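Local coordinates for RimK-related lysine biosynthesis protein (Thermococcus kodakarensis, PDB 5K2M) that binds ADP and magnesium ions in an ATP-grasp fold and probably acts as an ATP-dependent amino-acid ligase of the LysX subfamily in lysine biosynthesis, at residues F37-I48 against A60-V71; P97-A108 against G157-V165. One frame throughout, in Å; residues are numbered along the deposited sequence.

Contact 1 (F37-I48 against A60-V71)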
loop_
_atom_site.group_PDB
_atom_site.type_symbol
_atom_site.label_atom_id
_atom_site.label_comp_id
_atom_site.label_asym_id
_atom_site.label_seq_id
_atom_site.Cartn_x
_atom_site.Cartn_y
_atom_site.Cartn_z
ATOM N N PHE A 37 17.692 4.756 22.443
ATOM C CA PHE A 37 18.198 4.753 21.072
ATOM C C PHE A 37 17.084 4.525 20.060
ATOM O O PHE A 37 16.094 3.874 20.381
ATOM C CB PHE A 37 19.267 3.679 20.906
ATOM C CG PHE A 37 20.483 3.880 21.763
ATOM C CD1 PHE A 37 20.497 3.450 23.085
ATOM C CD2 PHE A 37 21.641 4.442 21.231
ATOM C CE1 PHE A 37 21.630 3.597 23.867
ATOM C CE2 PHE A 37 22.776 4.596 22.007
ATOM C CZ PHE A 37 22.769 4.179 23.330
ATOM N N PRO A 38 17.232 5.072 18.838
ATOM C CA PRO A 38 18.296 5.968 18.411
ATOM C C PRO A 38 18.272 7.278 19.170
ATOM O O PRO A 38 17.215 7.736 19.581
ATOM C CB PRO A 38 17.981 6.238 16.925
ATOM C CG PRO A 38 17.027 5.174 16.521
ATOM C CD PRO A 38 16.267 4.819 17.755
ATOM N N GLY A 39 19.442 7.871 19.358
ATOM C CA GLY A 39 19.548 9.122 20.094
ATOM C C GLY A 39 20.762 9.919 19.668
ATOM O O GLY A 39 21.587 9.452 18.888
ATOM N N ASN A 40 20.867 11.115 20.223
ATOM C CA ASN A 40 21.917 12.056 19.887
ATOM C C ASN A 40 22.892 12.127 21.049
ATOM O O ASN A 40 22.585 12.700 22.091
ATOM C CB ASN A 40 21.292 13.425 19.611
ATOM C CG ASN A 40 22.323 14.522 19.444
ATOM O OD1 ASN A 40 23.449 14.274 19.002
ATOM N ND2 ASN A 40 21.939 15.750 19.793
ATOM N N TYR A 41 24.056 11.511 20.880
ATOM C CA TYR A 41 25.078 11.511 21.912
ATOM C C TYR A 41 26.345 12.162 21.367
ATOM O O TYR A 41 26.708 11.943 20.220
ATOM C CB TYR A 41 25.349 10.078 22.375
ATOM C CG TYR A 41 24.179 9.441 23.108
ATOM C CD1 TYR A 41 24.035 9.587 24.489
ATOM C CD2 TYR A 41 23.220 8.695 22.427
ATOM C CE1 TYR A 41 22.973 9.015 25.163
ATOM C CE2 TYR A 41 22.158 8.111 23.098
ATOM C CZ TYR A 41 22.044 8.274 24.465
ATOM O OH TYR A 41 20.991 7.720 25.140
ATOM N N ASP A 42 26.993 12.978 22.190
ATOM C CA ASP A 42 28.251 13.643 21.828
ATOM C C ASP A 42 29.329 13.072 22.740
ATOM O O ASP A 42 29.596 13.588 23.824
ATOM C CB ASP A 42 28.102 15.158 22.005
ATOM C CG ASP A 42 29.361 15.953 21.610
ATOM O OD1 ASP A 42 30.230 15.441 20.867
ATOM O OD2 ASP A 42 29.457 17.124 22.046
ATOM N N LEU A 43 29.937 11.985 22.290
ATOM C CA LEU A 43 30.827 11.192 23.113
ATOM C C LEU A 43 31.900 10.616 22.226
ATOM O O LEU A 43 31.615 10.163 21.119
ATOM C CB LEU A 43 30.045 10.030 23.739
ATOM C CG LEU A 43 29.426 10.046 25.143
ATOM C CD1 LEU A 43 29.199 11.396 25.769
ATOM C CD2 LEU A 43 28.125 9.241 25.134
ATOM N N ASP A 44 33.131 10.616 22.720
ATOM C CA ASP A 44 34.256 10.086 21.966
ATOM C C ASP A 44 34.504 8.616 22.284
ATOM O O ASP A 44 35.091 7.899 21.483
ATOM C CB ASP A 44 35.498 10.928 22.230
ATOM C CG ASP A 44 35.325 12.367 21.762
ATOM O OD1 ASP A 44 35.169 12.575 20.541
ATOM O OD2 ASP A 44 35.324 13.282 22.605
ATOM N N VAL A 45 34.052 8.180 23.454
ATOM C CA VAL A 45 34.138 6.786 23.856
ATOM C C VAL A 45 33.188 6.568 25.025
ATOM O O VAL A 45 32.907 7.505 25.777
ATOM C CB VAL A 45 35.592 6.385 24.223
ATOM C CG1 VAL A 45 36.136 7.212 25.381
ATOM C CG2 VAL A 45 35.692 4.901 24.540
ATOM N N VAL A 46 32.669 5.345 25.150
ATOM C CA VAL A 46 31.897 4.965 26.327
ATOM C C VAL A 46 32.542 3.768 27.008
ATOM O O VAL A 46 32.881 2.785 26.359
ATOM C CB VAL A 46 30.447 4.608 25.981
ATOM C CG1 VAL A 46 29.706 4.130 27.221
ATOM C CG2 VAL A 46 29.757 5.812 25.383
ATOM N N ILE A 47 32.705 3.880 28.320
ATOM C CA ILE A 47 33.190 2.795 29.159
ATOM C C ILE A 47 31.965 2.080 29.708
ATOM O O ILE A 47 31.192 2.647 30.475
ATOM C CB ILE A 47 34.084 3.329 30.292
ATOM C CG1 ILE A 47 35.341 3.967 29.686
ATOM C CG2 ILE A 47 34.486 2.214 31.244
ATOM C CD1 ILE A 47 36.129 4.833 30.650
ATOM N N ILE A 48 31.793 0.836 29.289
ATOM C CA ILE A 48 30.584 0.064 29.575
ATOM C C ILE A 48 30.712 -0.624 30.937
ATOM O O ILE A 48 31.543 -1.518 31.095
ATOM C CB ILE A 48 30.361 -0.988 28.476
ATOM C CG1 ILE A 48 30.199 -0.310 27.111
ATOM C CG2 ILE A 48 29.140 -1.863 28.784
ATOM C CD1 ILE A 48 28.902 0.452 26.919
ATOM N N ALA A 60 26.595 -1.486 24.568
ATOM C CA ALA A 60 27.762 -1.373 23.671
ATOM C C ALA A 60 27.356 -1.356 22.191
ATOM O O ALA A 60 27.786 -0.488 21.434
ATOM C CB ALA A 60 28.759 -2.496 23.923
ATOM N N ARG A 61 26.514 -2.305 21.789
ATOM C CA ARG A 61 26.095 -2.409 20.398
ATOM C C ARG A 61 25.360 -1.162 19.932
ATOM O O ARG A 61 25.558 -0.721 18.810
ATOM C CB ARG A 61 25.206 -3.647 20.171
ATOM C CG ARG A 61 24.651 -3.765 18.751
ATOM C CD ARG A 61 25.762 -4.075 17.751
ATOM N NE ARG A 61 25.332 -3.987 16.358
ATOM C CZ ARG A 61 25.391 -2.893 15.608
ATOM N NH1 ARG A 61 24.985 -2.937 14.347
ATOM N NH2 ARG A 61 25.836 -1.747 16.108
ATOM N N LEU A 62 24.498 -0.612 20.785
ATOM C CA LEU A 62 23.753 0.599 20.453
ATOM C C LEU A 62 24.643 1.851 20.298
ATOM O O LEU A 62 24.476 2.638 19.356
ATOM C CB LEU A 62 22.668 0.829 21.501
ATOM C CG LEU A 62 21.503 -0.159 21.333
ATOM C CD1 LEU A 62 20.706 -0.316 22.620
ATOM C CD2 LEU A 62 20.628 0.288 20.170
ATOM N N PHE A 63 25.597 2.028 21.193
ATOM C CA PHE A 63 26.564 3.111 21.026
ATOM C C PHE A 63 27.396 2.952 19.745
ATOM O O PHE A 63 27.618 3.941 19.032
ATOM C CB PHE A 63 27.443 3.273 22.265
ATOM C CG PHE A 63 26.814 4.127 23.328
ATOM C CD1 PHE A 63 26.572 5.471 23.090
ATOM C CD2 PHE A 63 26.459 3.594 24.561
ATOM C CE1 PHE A 63 25.973 6.273 24.050
ATOM C CE2 PHE A 63 25.880 4.389 25.531
ATOM C CZ PHE A 63 25.633 5.737 25.272
ATOM N N GLU A 64 27.815 1.724 19.432
ATOM C CA GLU A 64 28.498 1.436 18.156
ATOM C C GLU A 64 27.612 1.828 16.963
ATOM O O GLU A 64 28.102 2.359 15.979
ATOM C CB GLU A 64 28.895 -0.045 18.056
ATOM C CG GLU A 64 29.976 -0.465 19.057
ATOM C CD GLU A 64 30.122 -1.972 19.234
ATOM O OE1 GLU A 64 29.279 -2.735 18.744
ATOM O OE2 GLU A 64 31.098 -2.412 19.877
ATOM N N SER A 65 26.305 1.595 17.072
ATOM C CA SER A 65 25.374 1.940 16.004
ATOM C C SER A 65 25.327 3.452 15.816
ATOM O O SER A 65 24.990 3.926 14.737
ATOM C CB SER A 65 23.964 1.395 16.288
ATOM O OG SER A 65 23.259 2.181 17.240
ATOM N N GLU A 66 25.647 4.199 16.873
ATOM C CA GLU A 66 25.762 5.655 16.793
ATOM C C GLU A 66 27.187 6.115 16.420
ATOM O O GLU A 66 27.493 7.299 16.515
ATOM C CB GLU A 66 25.336 6.310 18.124
ATOM C CG GLU A 66 23.881 6.109 18.532
ATOM C CD GLU A 66 22.896 6.767 17.576
ATOM O OE1 GLU A 66 21.736 6.316 17.514
ATOM O OE2 GLU A 66 23.274 7.730 16.869
ATOM N N GLY A 67 28.053 5.195 15.998
ATOM C CA GLY A 67 29.434 5.537 15.681
ATOM C C GLY A 67 30.281 5.924 16.882
ATOM O O GLY A 67 31.293 6.614 16.732
ATOM N N ILE A 68 29.900 5.479 18.074
ATOM C CA ILE A 68 30.671 5.782 19.280
ATOM C C ILE A 68 31.349 4.503 19.757
ATOM O O ILE A 68 30.664 3.528 20.045
ATOM C CB ILE A 68 29.781 6.377 20.384
ATOM C CG1 ILE A 68 29.191 7.714 19.919
ATOM C CG2 ILE A 68 30.573 6.557 21.675
ATOM C CD1 ILE A 68 28.005 8.180 20.752
ATOM N N PRO A 69 32.702 4.485 19.796
ATOM C CA PRO A 69 33.379 3.277 20.212
ATOM C C PRO A 69 33.207 3.035 21.696
ATOM O O PRO A 69 32.960 3.959 22.461
ATOM C CB PRO A 69 34.847 3.531 19.854
ATOM C CG PRO A 69 34.979 5.004 19.780
ATOM C CD PRO A 69 33.652 5.526 19.347
ATOM N N THR A 70 33.372 1.784 22.088
ATOM C CA THR A 70 32.917 1.326 23.366
ATOM C C THR A 70 33.982 0.391 23.991
ATOM O O THR A 70 34.587 -0.431 23.289
ATOM C CB THR A 70 31.542 0.674 23.087
ATOM O OG1 THR A 70 30.480 1.498 23.591
ATOM C CG2 THR A 70 31.457 -0.656 23.588
ATOM N N VAL A 71 34.222 0.530 25.295
ATOM C CA VAL A 71 35.157 -0.350 26.007
ATOM C C VAL A 71 34.407 -1.055 27.148
ATOM O O VAL A 71 34.013 -0.397 28.116
ATOM C CB VAL A 71 36.351 0.432 26.605
ATOM C CG1 VAL A 71 37.166 -0.445 27.551
ATOM C CG2 VAL A 71 37.237 1.012 25.499
HETATM O O HOH W 1 34.416 -1.325 30.694
#

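Contact 2 (P97-A108 against G157-V165). With ADP (adenosine-5'-diphosphate), chain O.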
loop_
_atom_site.group_PDB
_atom_site.type_symbol
_atom_site.label_atom_id
_atom_site.label_comp_id
_atom_site.label_asym_id
_atom_site.label_seq_id
_atom_site.Cartn_x
_atom_site.Cartn_y
_atom_site.Cartn_z
ATOM N N PRO A 97 40.913 -26.219 31.274
ATOM C CA PRO A 97 40.418 -27.492 31.759
ATOM C C PRO A 97 39.694 -28.246 30.651
ATOM O O PRO A 97 39.131 -27.635 29.738
ATOM C CB PRO A 97 39.427 -27.103 32.857
ATOM C CG PRO A 97 39.783 -25.705 33.230
ATOM C CD PRO A 97 40.270 -25.087 31.955
ATOM N N GLU A 98 39.742 -29.565 30.729
ATOM C CA GLU A 98 38.922 -30.425 29.882
ATOM C C GLU A 98 37.476 -30.002 29.985
ATOM O O GLU A 98 36.973 -29.819 31.087
ATOM C CB GLU A 98 39.011 -31.868 30.342
ATOM C CG GLU A 98 39.203 -32.836 29.207
ATOM C CD GLU A 98 40.667 -33.110 28.990
ATOM O OE1 GLU A 98 41.258 -32.463 28.093
ATOM O OE2 GLU A 98 41.219 -33.942 29.751
ATOM N N TRP A 99 36.805 -29.883 28.842
ATOM C CA TRP A 99 35.432 -29.420 28.811
ATOM C C TRP A 99 34.591 -30.215 27.835
ATOM O O TRP A 99 35.099 -30.886 26.934
ATOM C CB TRP A 99 35.376 -27.933 28.442
ATOM C CG TRP A 99 35.876 -27.677 27.075
ATOM C CD1 TRP A 99 37.178 -27.543 26.689
ATOM C CD2 TRP A 99 35.089 -27.555 25.895
ATOM N NE1 TRP A 99 37.252 -27.342 25.331
ATOM C CE2 TRP A 99 35.981 -27.343 24.819
ATOM C CE3 TRP A 99 33.712 -27.611 25.638
ATOM C CZ2 TRP A 99 35.541 -27.172 23.509
ATOM C CZ3 TRP A 99 33.277 -27.446 24.343
ATOM C CH2 TRP A 99 34.190 -27.222 23.290
ATOM N N LYS A 100 33.281 -30.109 28.015
ATOM C CA LYS A 100 32.336 -30.795 27.157
ATOM C C LYS A 100 31.049 -29.968 27.101
ATOM O O LYS A 100 30.669 -29.338 28.091
ATOM C CB LYS A 100 32.085 -32.193 27.712
ATOM C CG LYS A 100 31.704 -33.232 26.672
ATOM C CD LYS A 100 32.896 -33.751 25.885
ATOM C CE LYS A 100 32.402 -34.645 24.760
ATOM N NZ LYS A 100 33.517 -35.216 23.964
ATOM N N ALA A 101 30.418 -29.930 25.932
ATOM C CA ALA A 101 29.166 -29.222 25.768
ATOM C C ALA A 101 28.122 -30.110 25.094
ATOM O O ALA A 101 28.414 -30.838 24.123
ATOM C CB ALA A 101 29.375 -27.936 24.974
ATOM N N ALA A 102 26.912 -30.061 25.636
ATOM C CA ALA A 102 25.766 -30.769 25.075
ATOM C C ALA A 102 24.608 -29.798 24.874
ATOM O O ALA A 102 24.551 -28.721 25.496
ATOM C CB ALA A 102 25.355 -31.917 25.987
ATOM N N LEU A 103 23.680 -30.206 24.018
ATOM C CA LEU A 103 22.592 -29.360 23.572
ATOM C C LEU A 103 21.235 -29.861 24.040
ATOM O O LEU A 103 20.212 -29.310 23.649
ATOM C CB LEU A 103 22.600 -29.278 22.041
ATOM C CG LEU A 103 23.558 -28.287 21.392
ATOM C CD1 LEU A 103 23.337 -26.884 21.939
ATOM C CD2 LEU A 103 25.007 -28.706 21.570
ATOM N N SER A 104 21.229 -30.913 24.853
ATOM C CA SER A 104 20.016 -31.412 25.469
ATOM C C SER A 104 20.358 -32.212 26.732
ATOM O O SER A 104 21.518 -32.620 26.941
ATOM C CB SER A 104 19.234 -32.287 24.493
ATOM O OG SER A 104 19.892 -33.523 24.282
ATOM N N GLU A 105 19.338 -32.433 27.550
ATOM C CA GLU A 105 19.444 -33.244 28.763
ATOM C C GLU A 105 19.994 -34.634 28.451
ATOM O O GLU A 105 20.879 -35.128 29.150
ATOM C CB GLU A 105 18.075 -33.350 29.459
ATOM C CG GLU A 105 18.040 -34.311 30.650
ATOM C CD GLU A 105 16.690 -34.380 31.361
ATOM O OE1 GLU A 105 15.728 -33.722 30.896
ATOM O OE2 GLU A 105 16.597 -35.107 32.387
ATOM N N GLY A 106 19.477 -35.248 27.395
ATOM C CA GLY A 106 19.891 -36.588 26.993
ATOM C C GLY A 106 21.322 -36.637 26.498
ATOM O O GLY A 106 22.032 -37.624 26.707
ATOM N N GLY A 107 21.757 -35.573 25.833
ATOM C CA GLY A 107 23.163 -35.449 25.452
ATOM C C GLY A 107 24.082 -35.251 26.649
ATOM O O GLY A 107 25.181 -35.805 26.682
ATOM N N ALA A 108 23.636 -34.452 27.620
ATOM C CA ALA A 108 24.431 -34.128 28.802
ATOM C C ALA A 108 24.742 -35.344 29.656
ATOM O O ALA A 108 25.811 -35.425 30.264
ATOM C CB ALA A 108 23.721 -33.081 29.631
ATOM N N GLY A 157 19.543 -24.369 28.725
ATOM C CA GLY A 157 19.520 -25.575 27.909
ATOM C C GLY A 157 20.795 -25.796 27.097
ATOM O O GLY A 157 20.889 -26.759 26.336
ATOM N N ILE A 158 21.768 -24.898 27.233
ATOM C CA ILE A 158 23.104 -25.123 26.695
ATOM C C ILE A 158 23.938 -25.665 27.855
ATOM O O ILE A 158 24.194 -24.960 28.844
ATOM C CB ILE A 158 23.723 -23.825 26.147
ATOM C CG1 ILE A 158 22.729 -23.094 25.237
ATOM C CG2 ILE A 158 25.021 -24.122 25.410
ATOM C CD1 ILE A 158 22.180 -23.912 24.088
ATOM N N HIS A 159 24.351 -26.920 27.738
ATOM C CA HIS A 159 24.977 -27.634 28.848
ATOM C C HIS A 159 26.483 -27.670 28.717
ATOM O O HIS A 159 27.017 -28.378 27.860
ATOM C CB HIS A 159 24.424 -29.043 28.932
ATOM C CG HIS A 159 22.955 -29.080 29.173
ATOM N ND1 HIS A 159 22.404 -28.855 30.415
ATOM C CD2 HIS A 159 21.919 -29.271 28.328
ATOM C CE1 HIS A 159 21.088 -28.923 30.326
ATOM N NE2 HIS A 159 20.770 -29.187 29.072
ATOM N N TYR A 160 27.152 -26.913 29.589
ATOM C CA TYR A 160 28.596 -26.731 29.567
ATOM C C TYR A 160 29.185 -27.280 30.847
ATOM O O TYR A 160 28.714 -26.960 31.960
ATOM C CB TYR A 160 28.917 -25.237 29.440
ATOM C CG TYR A 160 30.381 -24.879 29.539
ATOM C CD1 TYR A 160 31.197 -24.882 28.423
ATOM C CD2 TYR A 160 30.945 -24.534 30.763
ATOM C CE1 TYR A 160 32.539 -24.539 28.515
ATOM C CE2 TYR A 160 32.280 -24.198 30.873
ATOM C CZ TYR A 160 33.071 -24.184 29.748
ATOM O OH TYR A 160 34.396 -23.840 29.871
ATOM N N PHE A 161 30.221 -28.103 30.688
ATOM C CA PHE A 161 30.821 -28.841 31.797
ATOM C C PHE A 161 32.344 -28.808 31.701
ATOM O O PHE A 161 32.887 -28.749 30.620
ATOM C CB PHE A 161 30.419 -30.318 31.735
ATOM C CG PHE A 161 28.958 -30.580 31.905
ATOM C CD1 PHE A 161 28.407 -30.720 33.169
ATOM C CD2 PHE A 161 28.136 -30.747 30.804
ATOM C CE1 PHE A 161 27.061 -31.008 33.332
ATOM C CE2 PHE A 161 26.786 -31.024 30.965
ATOM C CZ PHE A 161 26.251 -31.155 32.230
ATOM N N GLN A 162 33.011 -28.861 32.845
ATOM C CA GLN A 162 34.453 -29.066 32.910
ATOM C C GLN A 162 34.766 -30.227 33.834
ATOM O O GLN A 162 33.959 -30.578 34.683
ATOM C CB GLN A 162 35.151 -27.832 33.475
ATOM C CG GLN A 162 35.146 -26.614 32.575
ATOM C CD GLN A 162 35.775 -25.412 33.261
ATOM O OE1 GLN A 162 35.526 -25.171 34.430
ATOM N NE2 GLN A 162 36.583 -24.657 32.537
ATOM N N GLU A 163 35.934 -30.827 33.656
ATOM C CA GLU A 163 36.520 -31.676 34.692
ATOM C C GLU A 163 36.649 -30.873 35.981
ATOM O O GLU A 163 36.948 -29.681 35.937
ATOM C CB GLU A 163 37.911 -32.172 34.271
ATOM C CG GLU A 163 38.957 -31.072 34.152
ATOM C CD GLU A 163 40.315 -31.573 33.689
ATOM O OE1 GLU A 163 40.632 -32.754 33.900
ATOM O OE2 GLU A 163 41.071 -30.783 33.094
ATOM N N PHE A 164 36.443 -31.513 37.129
ATOM C CA PHE A 164 36.723 -30.846 38.401
ATOM C C PHE A 164 38.233 -30.769 38.582
ATOM O O PHE A 164 38.921 -31.790 38.606
ATOM C CB PHE A 164 36.088 -31.573 39.577
ATOM C CG PHE A 164 36.426 -30.973 40.920
ATOM C CD1 PHE A 164 35.822 -29.795 41.346
ATOM C CD2 PHE A 164 37.331 -31.594 41.768
ATOM C CE1 PHE A 164 36.125 -29.245 42.582
ATOM C CE2 PHE A 164 37.627 -31.051 43.011
ATOM C CZ PHE A 164 37.034 -29.869 43.413
ATOM N N VAL A 165 38.747 -29.550 38.687
ATOM C CA VAL A 165 40.169 -29.346 38.893
ATOM C C VAL A 165 40.454 -29.222 40.389
ATOM O O VAL A 165 39.807 -28.437 41.084
ATOM C CB VAL A 165 40.664 -28.106 38.135
ATOM C CG1 VAL A 165 42.143 -27.883 38.396
ATOM C CG2 VAL A 165 40.384 -28.255 36.645
HETATM P PB ADP O . 31.995 -17.391 37.247
HETATM O O1B ADP O . 33.084 -16.862 38.139
HETATM O O2B ADP O . 30.674 -17.610 37.945
HETATM O O3B ADP O . 31.808 -16.654 35.944
HETATM P PA ADP O . 33.878 -19.581 37.040
HETATM O O1A ADP O . 34.981 -18.544 37.137
HETATM O O2A ADP O . 34.051 -20.614 35.974
HETATM O O3A ADP O . 32.433 -18.902 36.864
HETATM O "O5'" ADP O . 33.731 -20.337 38.446
HETATM C "C5'" ADP O . 33.749 -19.636 39.669
HETATM C "C4'" ADP O . 34.773 -20.257 40.603
HETATM O "O4'" ADP O . 34.426 -21.624 40.850
HETATM C "C3'" ADP O . 36.201 -20.263 40.082
HETATM O "O3'" ADP O . 36.904 -19.061 40.434
HETATM C "C2'" ADP O . 36.769 -21.488 40.773
HETATM O "O2'" ADP O . 37.183 -21.206 42.108
HETATM C "C1'" ADP O . 35.595 -22.434 40.867
HETATM N N9 ADP O . 35.576 -23.338 39.708
HETATM C C8 ADP O . 34.935 -23.129 38.539
HETATM N N7 ADP O . 35.133 -24.142 37.677
HETATM C C5 ADP O . 35.936 -25.019 38.305
HETATM C C6 ADP O . 36.523 -26.319 37.981
HETATM N N6 ADP O . 36.299 -26.889 36.778
HETATM N N1 ADP O . 37.288 -26.906 38.923
HETATM C C2 ADP O . 37.521 -26.349 40.119
HETATM N N3 ADP O . 37.021 -25.171 40.490
HETATM C C4 ADP O . 36.232 -24.480 39.641
HETATM O O HOH W 2 37.505 -25.361 30.042
#

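Contact 1 (F37-I48 against A60-V71)
F63 receives the ring of F37 on one face and a methyl of V46 on the other. The F37 edge points into that face with CZ over its centre, the ring centroids 5.0 Å apart and the planes at 88°, a T-shaped pair. From the opposite side V46 CG2 stands 3.8 Å from the F63 ring centroid and only 5° off the normal, a CH-pi contact. F63 in turn presents its own edge to Y41: CE1 reaches Y41 CG over the tyrosine face, which completes a cluster of three aromatic rings. F37 is backed by L62, whose CB sits 3.5 Å from the centroid of the F37 ring, almost exactly on its normal. With CG anti to its carbonyl carbon (chi1 -62°), the F37 ring is turned so that L62 CB is over one face and E66 CG meets its edge. I68, in the turn after the helix, puts CD1 3.6 Å from Y41 CB and CG2 against V46 CG2.

Strand 45-49, helix 53-65 and strand 70-71 form a beta-alpha-beta unit. Residues 37-44, which lead into its first strand, lay F37, Y41 and L43 against F63, L62 and I68 of the helix and the turn after it; V46 is on the strand itself. The two strands pair in parallel: V46 N donates to P69 O, V71 N to V46 O at 2.8 Å, and I48 N to V71 O. The helix gives way to the second strand through a Schellman motif with G67 at C-prime, evidenced by the bonds I68 N to F63 O and G67 N to E64 O. On the loop side, G39 N makes a weak bond to E66 OE1 (3.3 Å). Farther out, the Y41 hydroxyl is tied to D34 and L36, L30 touches F63, and V270 of helix 259-272 packs on V45 and V71.

Contact 2 (P97-A108 against G157-V165)
K100 and F161 form a hydrogen-bonded antiparallel pair, as do A102 and H159; A101-Y160, non-hydrogen-bonded, lies between them, and W99-Q162 flanks K100-F161 on the other side. Each hydrogen-bonded pair is reciprocal: F161 N reaches K100 O at 2.9 Å and K100 N reaches F161 O at 3.0 Å, and A102 N to H159 O is matched by H159 N to A102 O. Beyond them E163 N donates to E98 O, but E98 N turns to the side-chain atom E163 OE2.

Strands 99-102 and 159-163 run at 162° and belong to the antiparallel sheet of the ATP-grasp domain, whose end leads into the adenine site. There the ADP amino group N6 donates to E163 O and to Q162 OE1, each at 3.0 Å, and V165 N donates to ADP N1. Q162 NE2 and P97 O share a water, while K122 NZ bonds Q162 OE1 and N240 OD1 bonds Q162 NE2.

The E163 carboxylate takes a backbone amide and a lysine: OE2 accepts E98 N at 3.0 Å from above the carboxylate plane and salt-bridges K235. E163 CG stands between the backbone N and the carbonyl carbon (chi1 66°), and the chain then runs extended to E98. An alanine here is likely to leave the E98 amide and the K235 ammonium without this shared mate.

Apolar contacts gather at the far end from the nucleotide. A108 CB of helix 105-108 lies over a face of the H159 ring and 3.9 Å from F161 CE2, and L103 CD1 lies alongside I158 CD1, 3.8 Å away.

In the fold
Contact 1 closes before contact 2 opens along the chain. Their centres are 36 Å apart and their nearest atoms about 20 Å, without touching. They share no sheet: 37-48 against 60-71 belongs to the parallel sheet near the N terminus, away from the annotated sites, whereas 97-108 against 157-165 belongs to a four-stranded antiparallel sheet and ends at the ADP pocket. Both meet the second subunit, and the partners match: P38 O bonds K100 NZ of the second subunit, and P38 packs on its W99. Strand pairing also crosses the interface at F37 and at A101-A102, so a sheet that supplies part of the ADP pocket also runs on across the subunit interface.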